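Local coordinates for TIR protein (Paracoccus denitrificans PD1222, PDB 3H16) that belongs to the bacterial TIR-domain proteins, its compact domain built as a five-stranded parallel beta-sheet flanked by helices, at residues 40-45 and 139-144; 55-60 and 64-69; 96-101 and 126-131. All blocks are in the same frame, centred on the assembly; numbering follows the deposited sequence.

In the fold
Contact 1 lies at the surface, where helix 32-45 meets the start of helix 141-153; contact 2, partly buried, joins strand 50-57 to helix 63-73; contact 3 is buried and sets the loop after helix 92-95 against helix 126-129. No helix or strand serves two contacts, though helix 32-45 directly precedes strand 50-57, and Ile67 CD1 of helix 63-73 packs on Leu98 CD1 at 3.5 Å, joining contacts 2 and 3. Contact 1 sits across the centre of the chain from both. The chemistry follows the place: a methyl beside a carboxylate at contact 1, a water bridge beside an aromatic ring at contact 2, and apolar packing at contact 3.

Contact 1: 40-45 and 139-144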
ATOM      1  N   ALA B  40     -10.846 -11.904  13.423  1.00 31.90           N
ATOM      2  CA  ALA B  40     -10.186 -13.211  13.394  1.00 32.92           C
ATOM      3  C   ALA B  40     -11.042 -14.239  12.675  1.00 35.56           C
ATOM      4  O   ALA B  40     -10.538 -15.028  11.880  1.00 33.51           O
ATOM      5  CB  ALA B  40      -9.894 -13.685  14.815  1.00 28.19           C
ATOM      6  N   HIS B  41     -12.339 -14.226  12.964  1.00 42.65           N
ATOM      7  CA  HIS B  41     -13.273 -15.152  12.339  1.00 50.08           C
ATOM      8  C   HIS B  41     -13.261 -14.916  10.827  1.00 44.50           C
ATOM      9  O   HIS B  41     -13.009 -15.842  10.042  1.00 40.42           O
ATOM     10  CB  HIS B  41     -14.687 -14.932  12.890  1.00 67.17           C
ATOM     11  CG  HIS B  41     -15.668 -15.987  12.483  1.00 88.14           C
ATOM     12  ND1 HIS B  41     -15.614 -17.277  12.965  1.00 96.24           N
ATOM     13  CD2 HIS B  41     -16.714 -15.949  11.625  1.00 95.98           C
ATOM     14  CE1 HIS B  41     -16.586 -17.988  12.422  1.00101.23           C
ATOM     15  NE2 HIS B  41     -17.268 -17.206  11.605  1.00101.22           N
ATOM     16  N   THR B  42     -13.512 -13.666  10.434  1.00 38.12           N
ATOM     17  CA  THR B  42     -13.535 -13.277   9.027  1.00 32.33           C
ATOM     18  C   THR B  42     -12.259 -13.650   8.285  1.00 30.74           C
ATOM     19  O   THR B  42     -12.320 -14.122   7.153  1.00 30.89           O
ATOM     20  CB  THR B  42     -13.759 -11.780   8.882  1.00 30.18           C
ATOM     21  OG1 THR B  42     -14.941 -11.420   9.599  1.00 28.57           O
ATOM     22  CG2 THR B  42     -13.924 -11.406   7.418  1.00 27.62           C
ATOM     23  N   LEU B  43     -11.110 -13.430   8.914  1.00 29.44           N
ATOM     24  CA  LEU B  43      -9.838 -13.773   8.303  1.00 30.06           C
ATOM     25  C   LEU B  43      -9.684 -15.286   8.109  1.00 32.82           C
ATOM     26  O   LEU B  43      -9.258 -15.739   7.044  1.00 34.25           O
ATOM     27  CB  LEU B  43      -8.691 -13.250   9.162  1.00 29.56           C
ATOM     28  CG  LEU B  43      -8.122 -11.861   8.874  1.00 27.44           C
ATOM     29  CD1 LEU B  43      -7.114 -11.501   9.966  1.00 26.64           C
ATOM     30  CD2 LEU B  43      -7.451 -11.852   7.509  1.00 25.81           C
ATOM     31  N   ARG B  44     -10.020 -16.071   9.131  1.00 34.14           N
ATOM     32  CA  ARG B  44      -9.908 -17.529   9.025  1.00 36.17           C
ATOM     33  C   ARG B  44     -10.865 -18.071   7.965  1.00 35.91           C
ATOM     34  O   ARG B  44     -10.519 -18.977   7.207  1.00 36.31           O
ATOM     35  CB  ARG B  44     -10.198 -18.192  10.372  1.00 38.13           C
ATOM     36  CG  ARG B  44      -9.172 -17.878  11.429  1.00 41.66           C
ATOM     37  CD  ARG B  44      -9.475 -18.590  12.724  1.00 45.20           C
ATOM     38  NE  ARG B  44      -8.670 -18.054  13.816  1.00 50.15           N
ATOM     39  CZ  ARG B  44      -8.782 -18.430  15.085  1.00 52.61           C
ATOM     40  NH1 ARG B  44      -9.670 -19.354  15.432  1.00 56.85           N
ATOM     41  NH2 ARG B  44      -8.016 -17.871  16.011  1.00 52.48           N
ATOM     42  N   ALA B  45     -12.069 -17.510   7.924  1.00 33.70           N
ATOM     43  CA  ALA B  45     -13.071 -17.910   6.944  1.00 30.70           C
ATOM     44  C   ALA B  45     -12.516 -17.679   5.552  1.00 30.98           C
ATOM     45  O   ALA B  45     -12.916 -18.353   4.606  1.00 35.21           O
ATOM     46  CB  ALA B  45     -14.345 -17.097   7.128  1.00 25.21           C
ATOM     47  N   LYS B 139     -13.015   1.253   5.068  1.00 28.13           N
ATOM     48  CA  LYS B 139     -13.211  -0.055   4.471  1.00 27.33           C
ATOM     49  C   LYS B 139     -13.906  -0.944   5.482  1.00 28.43           C
ATOM     50  O   LYS B 139     -13.699  -0.804   6.689  1.00 28.75           O
ATOM     51  CB  LYS B 139     -11.875  -0.677   4.069  1.00 26.21           C
ATOM     52  CG  LYS B 139     -11.235  -0.008   2.873  1.00 25.42           C
ATOM     53  CD  LYS B 139     -10.126  -0.859   2.286  1.00 23.03           C
ATOM     54  CE  LYS B 139      -9.602  -0.225   1.003  1.00 26.15           C
ATOM     55  NZ  LYS B 139      -8.503  -1.012   0.376  1.00 24.62           N
ATOM     56  N   SER B 140     -14.755  -1.840   4.994  1.00 27.09           N
ATOM     57  CA  SER B 140     -15.447  -2.767   5.881  1.00 28.80           C
ATOM     58  C   SER B 140     -14.407  -3.811   6.301  1.00 28.92           C
ATOM     59  O   SER B 140     -13.309  -3.862   5.732  1.00 31.66           O
ATOM     60  CB  SER B 140     -16.598  -3.448   5.141  1.00 26.33           C
ATOM     61  OG  SER B 140     -16.108  -4.098   3.983  1.00 26.61           O
ATOM     62  N   VAL B 141     -14.725  -4.635   7.291  1.00 26.69           N
ATOM     63  CA  VAL B 141     -13.768  -5.647   7.689  1.00 25.50           C
ATOM     64  C   VAL B 141     -13.503  -6.606   6.532  1.00 25.84           C
ATOM     65  O   VAL B 141     -12.387  -7.105   6.374  1.00 23.30           O
ATOM     66  CB  VAL B 141     -14.261  -6.443   8.877  1.00 25.87           C
ATOM     67  CG1 VAL B 141     -13.219  -7.499   9.263  1.00 22.74           C
ATOM     68  CG2 VAL B 141     -14.535  -5.495  10.032  1.00 28.30           C
ATOM     69  N   ASP B 142     -14.523  -6.851   5.713  1.00 25.49           N
ATOM     70  CA  ASP B 142     -14.361  -7.748   4.574  1.00 27.34           C
ATOM     71  C   ASP B 142     -13.359  -7.205   3.568  1.00 26.69           C
ATOM     72  O   ASP B 142     -12.474  -7.926   3.101  1.00 26.72           O
ATOM     73  CB  ASP B 142     -15.700  -7.985   3.875  1.00 32.26           C
ATOM     74  CG  ASP B 142     -16.674  -8.742   4.744  1.00 34.56           C
ATOM     75  OD1 ASP B 142     -16.299  -9.815   5.242  1.00 36.47           O
ATOM     76  OD2 ASP B 142     -17.809  -8.261   4.934  1.00 41.32           O
ATOM     77  N   GLU B 143     -13.500  -5.931   3.234  1.00 27.56           N
ATOM     78  CA  GLU B 143     -12.597  -5.313   2.281  1.00 29.42           C
ATOM     79  C   GLU B 143     -11.186  -5.377   2.829  1.00 27.57           C
ATOM     80  O   GLU B 143     -10.254  -5.728   2.104  1.00 26.89           O
ATOM     81  CB  GLU B 143     -13.014  -3.868   2.006  1.00 33.03           C
ATOM     82  CG  GLU B 143     -14.274  -3.750   1.168  1.00 39.55           C
ATOM     83  CD  GLU B 143     -14.833  -2.332   1.140  1.00 45.35           C
ATOM     84  OE1 GLU B 143     -15.440  -1.900   2.146  1.00 45.80           O
ATOM     85  OE2 GLU B 143     -14.660  -1.649   0.109  1.00 48.22           O
ATOM     86  N   ILE B 144     -11.029  -5.061   4.113  1.00 25.47           N
ATOM     87  CA  ILE B 144      -9.709  -5.110   4.734  1.00 24.49           C
ATOM     88  C   ILE B 144      -9.169  -6.546   4.694  1.00 24.15           C
ATOM     89  O   ILE B 144      -7.987  -6.764   4.425  1.00 21.78           O
ATOM     90  CB  ILE B 144      -9.738  -4.627   6.208  1.00 23.46           C
ATOM     91  CG1 ILE B 144     -10.094  -3.142   6.266  1.00 25.67           C
ATOM     92  CG2 ILE B 144      -8.378  -4.845   6.849  1.00 18.87           C
ATOM     93  CD1 ILE B 144     -10.230  -2.589   7.679  1.00 32.08           C
TER
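Thr42 meets Val141 and Asp142 by van der Waals packing alone. Thr42 points at the other helix, and its methyl CG2 stands 3.6 Å from Asp142 OD1, the two side chains crossing at about a right angle. A chi1 of -54° sets CG2 opposite the backbone N, on the side where the carboxylate arrives, while OG1 lies beside that N. From there OG1 passes 4.3 Å from Val141 CG1, a van der Waals touch with no bond; the polar need of the hydroxyl is met within its own helix, by Ala38 O one turn back.

This is one helix of the TIR domain's alpha/beta fold leaning on another: helix 32-45, which precedes strand 50-57, against the first turn of the closing helix 141-153. The interface continues inward, where Thr42 and Leu43 pack on Val145 and Leu43 also reaches Leu148.

The hydrogen bonds belong to the start of that closing helix. Ser140 is its N-cap, and with Glu143 it forms a capping box: Glu143 N donates to Ser140 OG at 3.3 Å, and Ser140 N returns a nearly straight bond (174°) to Glu143 OE1 at 2.9 Å. Ser140 OG also bonds to OE1, at 2.9 Å, on the oxygen's anti lone pair. Two donors thus grip OE1, which should restrain the rotation of the carboxylate.

Contact 2: 55-60 and 64-69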
ATOM      1  N   PHE B  55      -2.079 -12.403  22.781  1.00 37.00           N
ATOM      2  CA  PHE B  55      -1.570 -11.140  22.286  1.00 34.28           C
ATOM      3  C   PHE B  55      -2.378  -9.939  22.756  1.00 33.92           C
ATOM      4  O   PHE B  55      -2.243  -8.840  22.206  1.00 35.67           O
ATOM      5  CB  PHE B  55      -1.502 -11.176  20.763  1.00 32.24           C
ATOM      6  CG  PHE B  55      -0.461 -12.118  20.234  1.00 30.22           C
ATOM      7  CD1 PHE B  55       0.883 -11.757  20.224  1.00 29.47           C
ATOM      8  CD2 PHE B  55      -0.819 -13.383  19.766  1.00 30.01           C
ATOM      9  CE1 PHE B  55       1.858 -12.637  19.758  1.00 28.63           C
ATOM     10  CE2 PHE B  55       0.156 -14.278  19.297  1.00 28.75           C
ATOM     11  CZ  PHE B  55       1.491 -13.902  19.295  1.00 29.70           C
ATOM     12  N   SER B  56      -3.214 -10.149  23.773  1.00 31.45           N
ATOM     13  CA  SER B  56      -4.003  -9.061  24.345  1.00 30.41           C
ATOM     14  C   SER B  56      -3.023  -8.265  25.195  1.00 28.51           C
ATOM     15  O   SER B  56      -2.170  -8.842  25.867  1.00 25.70           O
ATOM     16  CB  SER B  56      -5.111  -9.603  25.234  1.00 31.91           C
ATOM     17  OG  SER B  56      -5.874 -10.562  24.537  1.00 39.67           O
ATOM     18  N   LEU B  57      -3.134  -6.946  25.170  1.00 26.66           N
ATOM     19  CA  LEU B  57      -2.220  -6.128  25.942  1.00 25.76           C
ATOM     20  C   LEU B  57      -2.877  -5.363  27.094  1.00 26.80           C
ATOM     21  O   LEU B  57      -4.056  -4.986  27.031  1.00 23.43           O
ATOM     22  CB  LEU B  57      -1.496  -5.175  24.994  1.00 26.94           C
ATOM     23  CG  LEU B  57      -0.701  -5.927  23.910  1.00 28.53           C
ATOM     24  CD1 LEU B  57      -0.259  -4.965  22.822  1.00 28.45           C
ATOM     25  CD2 LEU B  57       0.502  -6.622  24.536  1.00 28.95           C
ATOM     26  N   ARG B  58      -2.091  -5.155  28.149  1.00 29.71           N
ATOM     27  CA  ARG B  58      -2.513  -4.438  29.350  1.00 33.33           C
ATOM     28  C   ARG B  58      -1.399  -3.456  29.736  1.00 31.38           C
ATOM     29  O   ARG B  58      -0.224  -3.714  29.467  1.00 28.83           O
ATOM     30  CB  ARG B  58      -2.765  -5.432  30.482  1.00 40.45           C
ATOM     31  CG  ARG B  58      -3.765  -6.516  30.102  1.00 52.29           C
ATOM     32  CD  ARG B  58      -3.939  -7.543  31.205  1.00 61.47           C
ATOM     33  NE  ARG B  58      -2.695  -8.237  31.516  1.00 70.64           N
ATOM     34  CZ  ARG B  58      -2.581  -9.160  32.465  1.00 77.03           C
ATOM     35  NH1 ARG B  58      -3.637  -9.501  33.195  1.00 79.13           N
ATOM     36  NH2 ARG B  58      -1.411  -9.747  32.684  1.00 81.47           N
ATOM     37  N   PRO B  59      -1.754  -2.327  30.383  1.00 31.34           N
ATOM     38  CA  PRO B  59      -0.756  -1.329  30.781  1.00 31.31           C
ATOM     39  C   PRO B  59       0.432  -2.007  31.418  1.00 32.96           C
ATOM     40  O   PRO B  59       0.259  -2.850  32.286  1.00 32.63           O
ATOM     41  CB  PRO B  59      -1.511  -0.455  31.781  1.00 30.58           C
ATOM     42  CG  PRO B  59      -2.932  -0.566  31.335  1.00 30.21           C
ATOM     43  CD  PRO B  59      -3.050  -2.042  31.025  1.00 30.39           C
ATOM     44  N   GLY B  60       1.636  -1.655  30.986  1.00 33.95           N
ATOM     45  CA  GLY B  60       2.805  -2.273  31.576  1.00 38.20           C
ATOM     46  C   GLY B  60       3.393  -3.362  30.711  1.00 41.45           C
ATOM     47  O   GLY B  60       4.615  -3.421  30.549  1.00 41.45           O
ATOM     48  N   ARG B  64       6.991  -4.578  23.048  1.00 43.38           N
ATOM     49  CA  ARG B  64       8.269  -5.003  22.486  1.00 50.35           C
ATOM     50  C   ARG B  64       8.348  -6.522  22.307  1.00 47.47           C
ATOM     51  O   ARG B  64       8.344  -7.023  21.186  1.00 43.19           O
ATOM     52  CB  ARG B  64       9.414  -4.541  23.401  1.00 62.77           C
ATOM     53  CG  ARG B  64      10.275  -3.421  22.844  1.00 81.82           C
ATOM     54  CD  ARG B  64      10.976  -3.859  21.566  1.00 94.19           C
ATOM     55  NE  ARG B  64      11.770  -2.787  20.968  1.00100.56           N
ATOM     56  CZ  ARG B  64      12.397  -2.884  19.798  1.00103.42           C
ATOM     57  NH1 ARG B  64      12.325  -4.006  19.093  1.00104.73           N
ATOM     58  NH2 ARG B  64      13.099  -1.858  19.332  1.00104.32           N
ATOM     59  N   ARG B  65       8.410  -7.242  23.425  1.00 46.71           N
ATOM     60  CA  ARG B  65       8.522  -8.696  23.411  1.00 47.20           C
ATOM     61  C   ARG B  65       7.354  -9.380  22.735  1.00 45.06           C
ATOM     62  O   ARG B  65       7.532 -10.396  22.062  1.00 42.87           O
ATOM     63  CB  ARG B  65       8.666  -9.241  24.839  1.00 53.92           C
ATOM     64  CG  ARG B  65       9.938  -8.799  25.550  1.00 63.80           C
ATOM     65  CD  ARG B  65      10.104  -9.485  26.897  1.00 70.77           C
ATOM     66  NE  ARG B  65      11.296  -9.009  27.595  1.00 76.33           N
ATOM     67  CZ  ARG B  65      11.435  -7.783  28.091  1.00 79.19           C
ATOM     68  NH1 ARG B  65      10.455  -6.899  27.974  1.00 80.16           N
ATOM     69  NH2 ARG B  65      12.560  -7.436  28.698  1.00 82.05           N
ATOM     70  N   SER B  66       6.159  -8.831  22.920  1.00 42.76           N
ATOM     71  CA  SER B  66       4.970  -9.411  22.313  1.00 41.62           C
ATOM     72  C   SER B  66       5.112  -9.460  20.795  1.00 39.36           C
ATOM     73  O   SER B  66       4.736 -10.451  20.161  1.00 39.17           O
ATOM     74  CB  SER B  66       3.728  -8.596  22.686  1.00 43.64           C
ATOM     75  OG  SER B  66       2.558  -9.161  22.108  1.00 47.22           O
ATOM     76  N   ILE B  67       5.653  -8.387  20.222  1.00 36.95           N
ATOM     77  CA  ILE B  67       5.842  -8.296  18.781  1.00 34.99           C
ATOM     78  C   ILE B  67       6.891  -9.295  18.312  1.00 39.49           C
ATOM     79  O   ILE B  67       6.701  -9.967  17.298  1.00 39.64           O
ATOM     80  CB  ILE B  67       6.262  -6.863  18.364  1.00 30.32           C
ATOM     81  CG1 ILE B  67       5.114  -5.887  18.624  1.00 26.70           C
ATOM     82  CG2 ILE B  67       6.602  -6.817  16.885  1.00 27.53           C
ATOM     83  CD1 ILE B  67       3.906  -6.106  17.741  1.00 26.13           C
ATOM     84  N   ASP B  68       7.998  -9.396  19.046  1.00 46.17           N
ATOM     85  CA  ASP B  68       9.066 -10.335  18.687  1.00 52.26           C
ATOM     86  C   ASP B  68       8.491 -11.737  18.623  1.00 50.92           C
ATOM     87  O   ASP B  68       8.686 -12.454  17.647  1.00 52.37           O
ATOM     88  CB  ASP B  68      10.193 -10.300  19.724  1.00 60.67           C
ATOM     89  CG  ASP B  68      10.895  -8.956  19.782  1.00 67.98           C
ATOM     90  OD1 ASP B  68      11.454  -8.527  18.751  1.00 72.93           O
ATOM     91  OD2 ASP B  68      10.890  -8.332  20.863  1.00 71.80           O
ATOM     92  N   LYS B  69       7.777 -12.116  19.678  1.00 49.56           N
ATOM     93  CA  LYS B  69       7.147 -13.424  19.769  1.00 47.02           C
ATOM     94  C   LYS B  69       6.252 -13.646  18.558  1.00 46.36           C
ATOM     95  O   LYS B  69       6.431 -14.615  17.817  1.00 46.82           O
ATOM     96  CB  LYS B  69       6.312 -13.522  21.051  1.00 47.01           C
ATOM     97  CG  LYS B  69       5.543 -14.829  21.206  1.00 47.16           C
ATOM     98  CD  LYS B  69       4.629 -14.792  22.425  1.00 48.04           C
ATOM     99  CE  LYS B  69       3.738 -16.024  22.506  1.00 50.08           C
ATOM    100  NZ  LYS B  69       2.728 -15.904  23.601  1.00 52.14           N
TER
HETATM  101  O   HOH W   1       0.172  -7.747  21.098  1.00 28.21           O
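Ser66 OG is bound to a water at 3.0 Å, and the same water donates to Phe55 O, 2.9 Å away, so one solvent molecule ties the helix side chain to the end of the strand. Ser66 points at the strand, its OG lying opposite the backbone N (chi1 -179°), which carries the hydroxyl out from the helix toward the Phe55 ring and Leu57. There it also touches carbon atoms by packing: Phe55 CD1 comes within 3.6 Å of OG, which lies at the ring's edge near its plane, and Leu57 CD2 approaches OG to 4.1 Å.

The Phe55 ring offers the same edge to the helix backbone. Its CE1 is 3.6 Å from Ser66 O, and this carbonyl oxygen lies in the plane of the ring, where the slightly positive ring hydrogens would meet it. Further along the helix, the extended chain of Lys69 passes obliquely by the ring, with CD 4.4 Å from CE1. Its NZ sits 5.3 Å from the ring centroid, at most a weak cation-pi attraction, and has a long, weak ion pair with Asp54.

Strand 50-57 and helix 63-73 follow one another in the parallel alpha/beta fold of the TIR domain, and the contact closes the short turn between them. Phe55 also stacks edge-to-face on Trp51 and meets Phe24 of the neighbouring strand 21-28, while Leu57 is bonded through its backbone to His27 of that strand and to Trp29 just beyond it.

With its direct touches limited to packing and ring-edge contacts, the pairing gets its hydrogen-bonded link from the water, which joins a strand carbonyl to a helix hydroxyl.

Contact 3: 96-101 and 126-131; sequences DGLFQL and PTMADK
Met128 and Phe99 pack against each other on one flank of the TIR domain's parallel alpha/beta fold, where the short helical turn 126-129 faces the loop that follows helix 92-95. The methionine can be followed outward. Its CB leaves the backbone to one side of the facing loop. CG continues opposite the backbone N (chi1 -180°). Next the chain bends twice: chi2 of 68° turns SD, and chi3 of 85° swings CE round toward the loop. CB and SD lie more loosely beside Phe99 CE1, SD at 4.3 Å; the terminal methyl comes closest.

CE arrives 3.7 Å from Phe99 CE1, approaching the ring obliquely. On its other neighbour it lies 4.1 Å from Leu98 CD2, so one methyl meets two consecutive residues of the loop. The methionine side chain is oblique to that of Leu98 as well. The Phe99 ring swings across to CE although its CB leaves the chain to one side, with CG beside its own N.

The apolar packing continues beyond the two segments. Met128 also packs on Val121 of helix 118-124 and on Leu81 of strand 74-81, while Leu98 carries the packing on to Val79 of that strand and to Leu63 and Ile67 of helix 63-73. Nearby, Leu101 and Lys131 pack on Asp119 of the second subunit, so the dimer partner borders this part of the fold. Two of the i to i+3 bonds in 126-131 are weak, Ala129 N to Pro126 O (3.1 Å) among them, while Asp130 N donates to Thr127 O at 3.2 Å.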
ATOM      1  N   ASP B  96       8.882   1.673  18.960  1.00 45.14           N
ATOM      2  CA  ASP B  96       9.913   1.521  17.927  1.00 51.03           C
ATOM      3  C   ASP B  96       9.936   0.237  17.089  1.00 54.73           C
ATOM      4  O   ASP B  96      10.192   0.289  15.884  1.00 57.14           O
ATOM      5  CB  ASP B  96      11.310   1.743  18.532  1.00 51.39           C
ATOM      6  CG  ASP B  96      11.548   3.192  18.968  1.00 50.12           C
ATOM      7  OD1 ASP B  96      10.914   4.110  18.395  1.00 48.55           O
ATOM      8  OD2 ASP B  96      12.384   3.411  19.873  1.00 47.52           O
ATOM      9  N   GLY B  97       9.687  -0.911  17.708  1.00 57.52           N
ATOM     10  CA  GLY B  97       9.710  -2.151  16.952  1.00 59.91           C
ATOM     11  C   GLY B  97       8.548  -2.282  15.981  1.00 60.37           C
ATOM     12  O   GLY B  97       8.643  -2.969  14.962  1.00 61.01           O
ATOM     13  N   LEU B  98       7.455  -1.600  16.303  1.00 59.08           N
ATOM     14  CA  LEU B  98       6.229  -1.628  15.517  1.00 56.56           C
ATOM     15  C   LEU B  98       6.341  -0.996  14.132  1.00 58.55           C
ATOM     16  O   LEU B  98       5.354  -0.923  13.400  1.00 59.19           O
ATOM     17  CB  LEU B  98       5.128  -0.926  16.309  1.00 51.34           C
ATOM     18  CG  LEU B  98       3.687  -1.413  16.178  1.00 48.01           C
ATOM     19  CD1 LEU B  98       3.603  -2.906  16.485  1.00 45.17           C
ATOM     20  CD2 LEU B  98       2.817  -0.628  17.145  1.00 46.80           C
ATOM     21  N   PHE B  99       7.531  -0.543  13.759  1.00 60.63           N
ATOM     22  CA  PHE B  99       7.700   0.094  12.458  1.00 62.47           C
ATOM     23  C   PHE B  99       8.615  -0.677  11.522  1.00 62.56           C
ATOM     24  O   PHE B  99       8.512  -0.550  10.302  1.00 62.77           O
ATOM     25  CB  PHE B  99       8.255   1.512  12.630  1.00 64.88           C
ATOM     26  CG  PHE B  99       7.455   2.370  13.563  1.00 67.49           C
ATOM     27  CD1 PHE B  99       6.097   2.576  13.348  1.00 69.52           C
ATOM     28  CD2 PHE B  99       8.061   2.970  14.663  1.00 68.32           C
ATOM     29  CE1 PHE B  99       5.351   3.368  14.217  1.00 71.24           C
ATOM     30  CE2 PHE B  99       7.330   3.761  15.538  1.00 69.28           C
ATOM     31  CZ  PHE B  99       5.970   3.962  15.316  1.00 71.24           C
ATOM     32  N   GLN B 100       9.504  -1.476  12.102  1.00 62.02           N
ATOM     33  CA  GLN B 100      10.471  -2.253  11.340  1.00 61.61           C
ATOM     34  C   GLN B 100      10.024  -2.603   9.920  1.00 58.57           C
ATOM     35  O   GLN B 100       8.895  -3.046   9.691  1.00 55.74           O
ATOM     36  CB  GLN B 100      10.832  -3.524  12.105  1.00 67.10           C
ATOM     37  CG  GLN B 100      12.107  -4.175  11.617  1.00 75.44           C
ATOM     38  CD  GLN B 100      12.543  -5.316  12.501  1.00 80.51           C
ATOM     39  OE1 GLN B 100      11.828  -6.309  12.652  1.00 84.13           O
ATOM     40  NE2 GLN B 100      13.723  -5.185  13.096  1.00 82.19           N
ATOM     41  N   LEU B 101      10.924  -2.384   8.970  1.00 57.82           N
ATOM     42  CA  LEU B 101      10.652  -2.666   7.566  1.00 58.93           C
ATOM     43  C   LEU B 101      11.538  -3.804   7.058  1.00 61.22           C
ATOM     44  O   LEU B 101      12.626  -4.046   7.586  1.00 60.83           O
ATOM     45  CB  LEU B 101      10.896  -1.407   6.727  1.00 55.96           C
ATOM     46  CG  LEU B 101       9.699  -0.757   6.023  1.00 54.42           C
ATOM     47  CD1 LEU B 101       8.595  -0.449   7.024  1.00 52.61           C
ATOM     48  CD2 LEU B 101      10.163   0.511   5.327  1.00 52.64           C
ATOM     49  N   PRO B 126       3.349  10.669  16.373  1.00 33.48           N
ATOM     50  CA  PRO B 126       3.443  11.465  15.143  1.00 32.57           C
ATOM     51  C   PRO B 126       3.801  10.638  13.909  1.00 33.32           C
ATOM     52  O   PRO B 126       3.151  10.747  12.869  1.00 34.26           O
ATOM     53  CB  PRO B 126       4.527  12.484  15.475  1.00 31.44           C
ATOM     54  CG  PRO B 126       4.390  12.645  16.972  1.00 31.64           C
ATOM     55  CD  PRO B 126       4.204  11.235  17.434  1.00 31.57           C
ATOM     56  N   THR B 127       4.835   9.814  14.025  1.00 32.76           N
ATOM     57  CA  THR B 127       5.272   8.988  12.903  1.00 33.58           C
ATOM     58  C   THR B 127       4.150   8.069  12.410  1.00 33.97           C
ATOM     59  O   THR B 127       3.946   7.904  11.206  1.00 30.66           O
ATOM     60  CB  THR B 127       6.502   8.129  13.299  1.00 34.99           C
ATOM     61  OG1 THR B 127       7.504   8.977  13.871  1.00 36.33           O
ATOM     62  CG2 THR B 127       7.093   7.425  12.081  1.00 34.63           C
ATOM     63  N   MET B 128       3.417   7.486  13.350  1.00 35.67           N
ATOM     64  CA  MET B 128       2.321   6.576  13.035  1.00 38.00           C
ATOM     65  C   MET B 128       1.172   7.267  12.298  1.00 34.58           C
ATOM     66  O   MET B 128       0.486   6.651  11.468  1.00 30.98           O
ATOM     67  CB  MET B 128       1.796   5.950  14.332  1.00 48.51           C
ATOM     68  CG  MET B 128       0.653   4.968  14.150  1.00 65.04           C
ATOM     69  SD  MET B 128       1.152   3.446  13.317  1.00 76.33           S
ATOM     70  CE  MET B 128       1.760   2.485  14.714  1.00 83.63           C
ATOM     71  N   ALA B 129       0.973   8.546  12.601  1.00 28.75           N
ATOM     72  CA  ALA B 129      -0.108   9.313  12.004  1.00 25.91           C
ATOM     73  C   ALA B 129       0.119   9.634  10.533  1.00 26.86           C
ATOM     74  O   ALA B 129      -0.804  10.060   9.834  1.00 25.17           O
ATOM     75  CB  ALA B 129      -0.320  10.593  12.794  1.00 22.39           C
ATOM     76  N   ASP B 130       1.348   9.437  10.071  1.00 28.40           N
ATOM     77  CA  ASP B 130       1.692   9.704   8.685  1.00 31.22           C
ATOM     78  C   ASP B 130       1.967   8.433   7.892  1.00 30.52           C
ATOM     79  O   ASP B 130       2.251   8.490   6.702  1.00 29.93           O
ATOM     80  CB  ASP B 130       2.912  10.623   8.611  1.00 37.74           C
ATOM     81  CG  ASP B 130       2.646  11.990   9.202  1.00 43.76           C
ATOM     82  OD1 ASP B 130       1.567  12.555   8.915  1.00 48.43           O
ATOM     83  OD2 ASP B 130       3.519  12.505   9.940  1.00 48.10           O
ATOM     84  N   LYS B 131       1.897   7.284   8.548  1.00 30.53           N
ATOM     85  CA  LYS B 131       2.138   6.016   7.868  1.00 30.26           C
ATOM     86  C   LYS B 131       0.803   5.515   7.307  1.00 26.16           C
ATOM     87  O   LYS B 131      -0.149   5.329   8.047  1.00 22.10           O
ATOM     88  CB  LYS B 131       2.725   5.005   8.858  1.00 34.64           C
ATOM     89  CG  LYS B 131       3.144   3.680   8.243  1.00 44.95           C
ATOM     90  CD  LYS B 131       3.739   2.752   9.299  1.00 50.97           C
ATOM     91  CE  LYS B 131       4.275   1.465   8.684  1.00 52.92           C
ATOM     92  NZ  LYS B 131       3.222   0.721   7.949  1.00 52.74           N
TER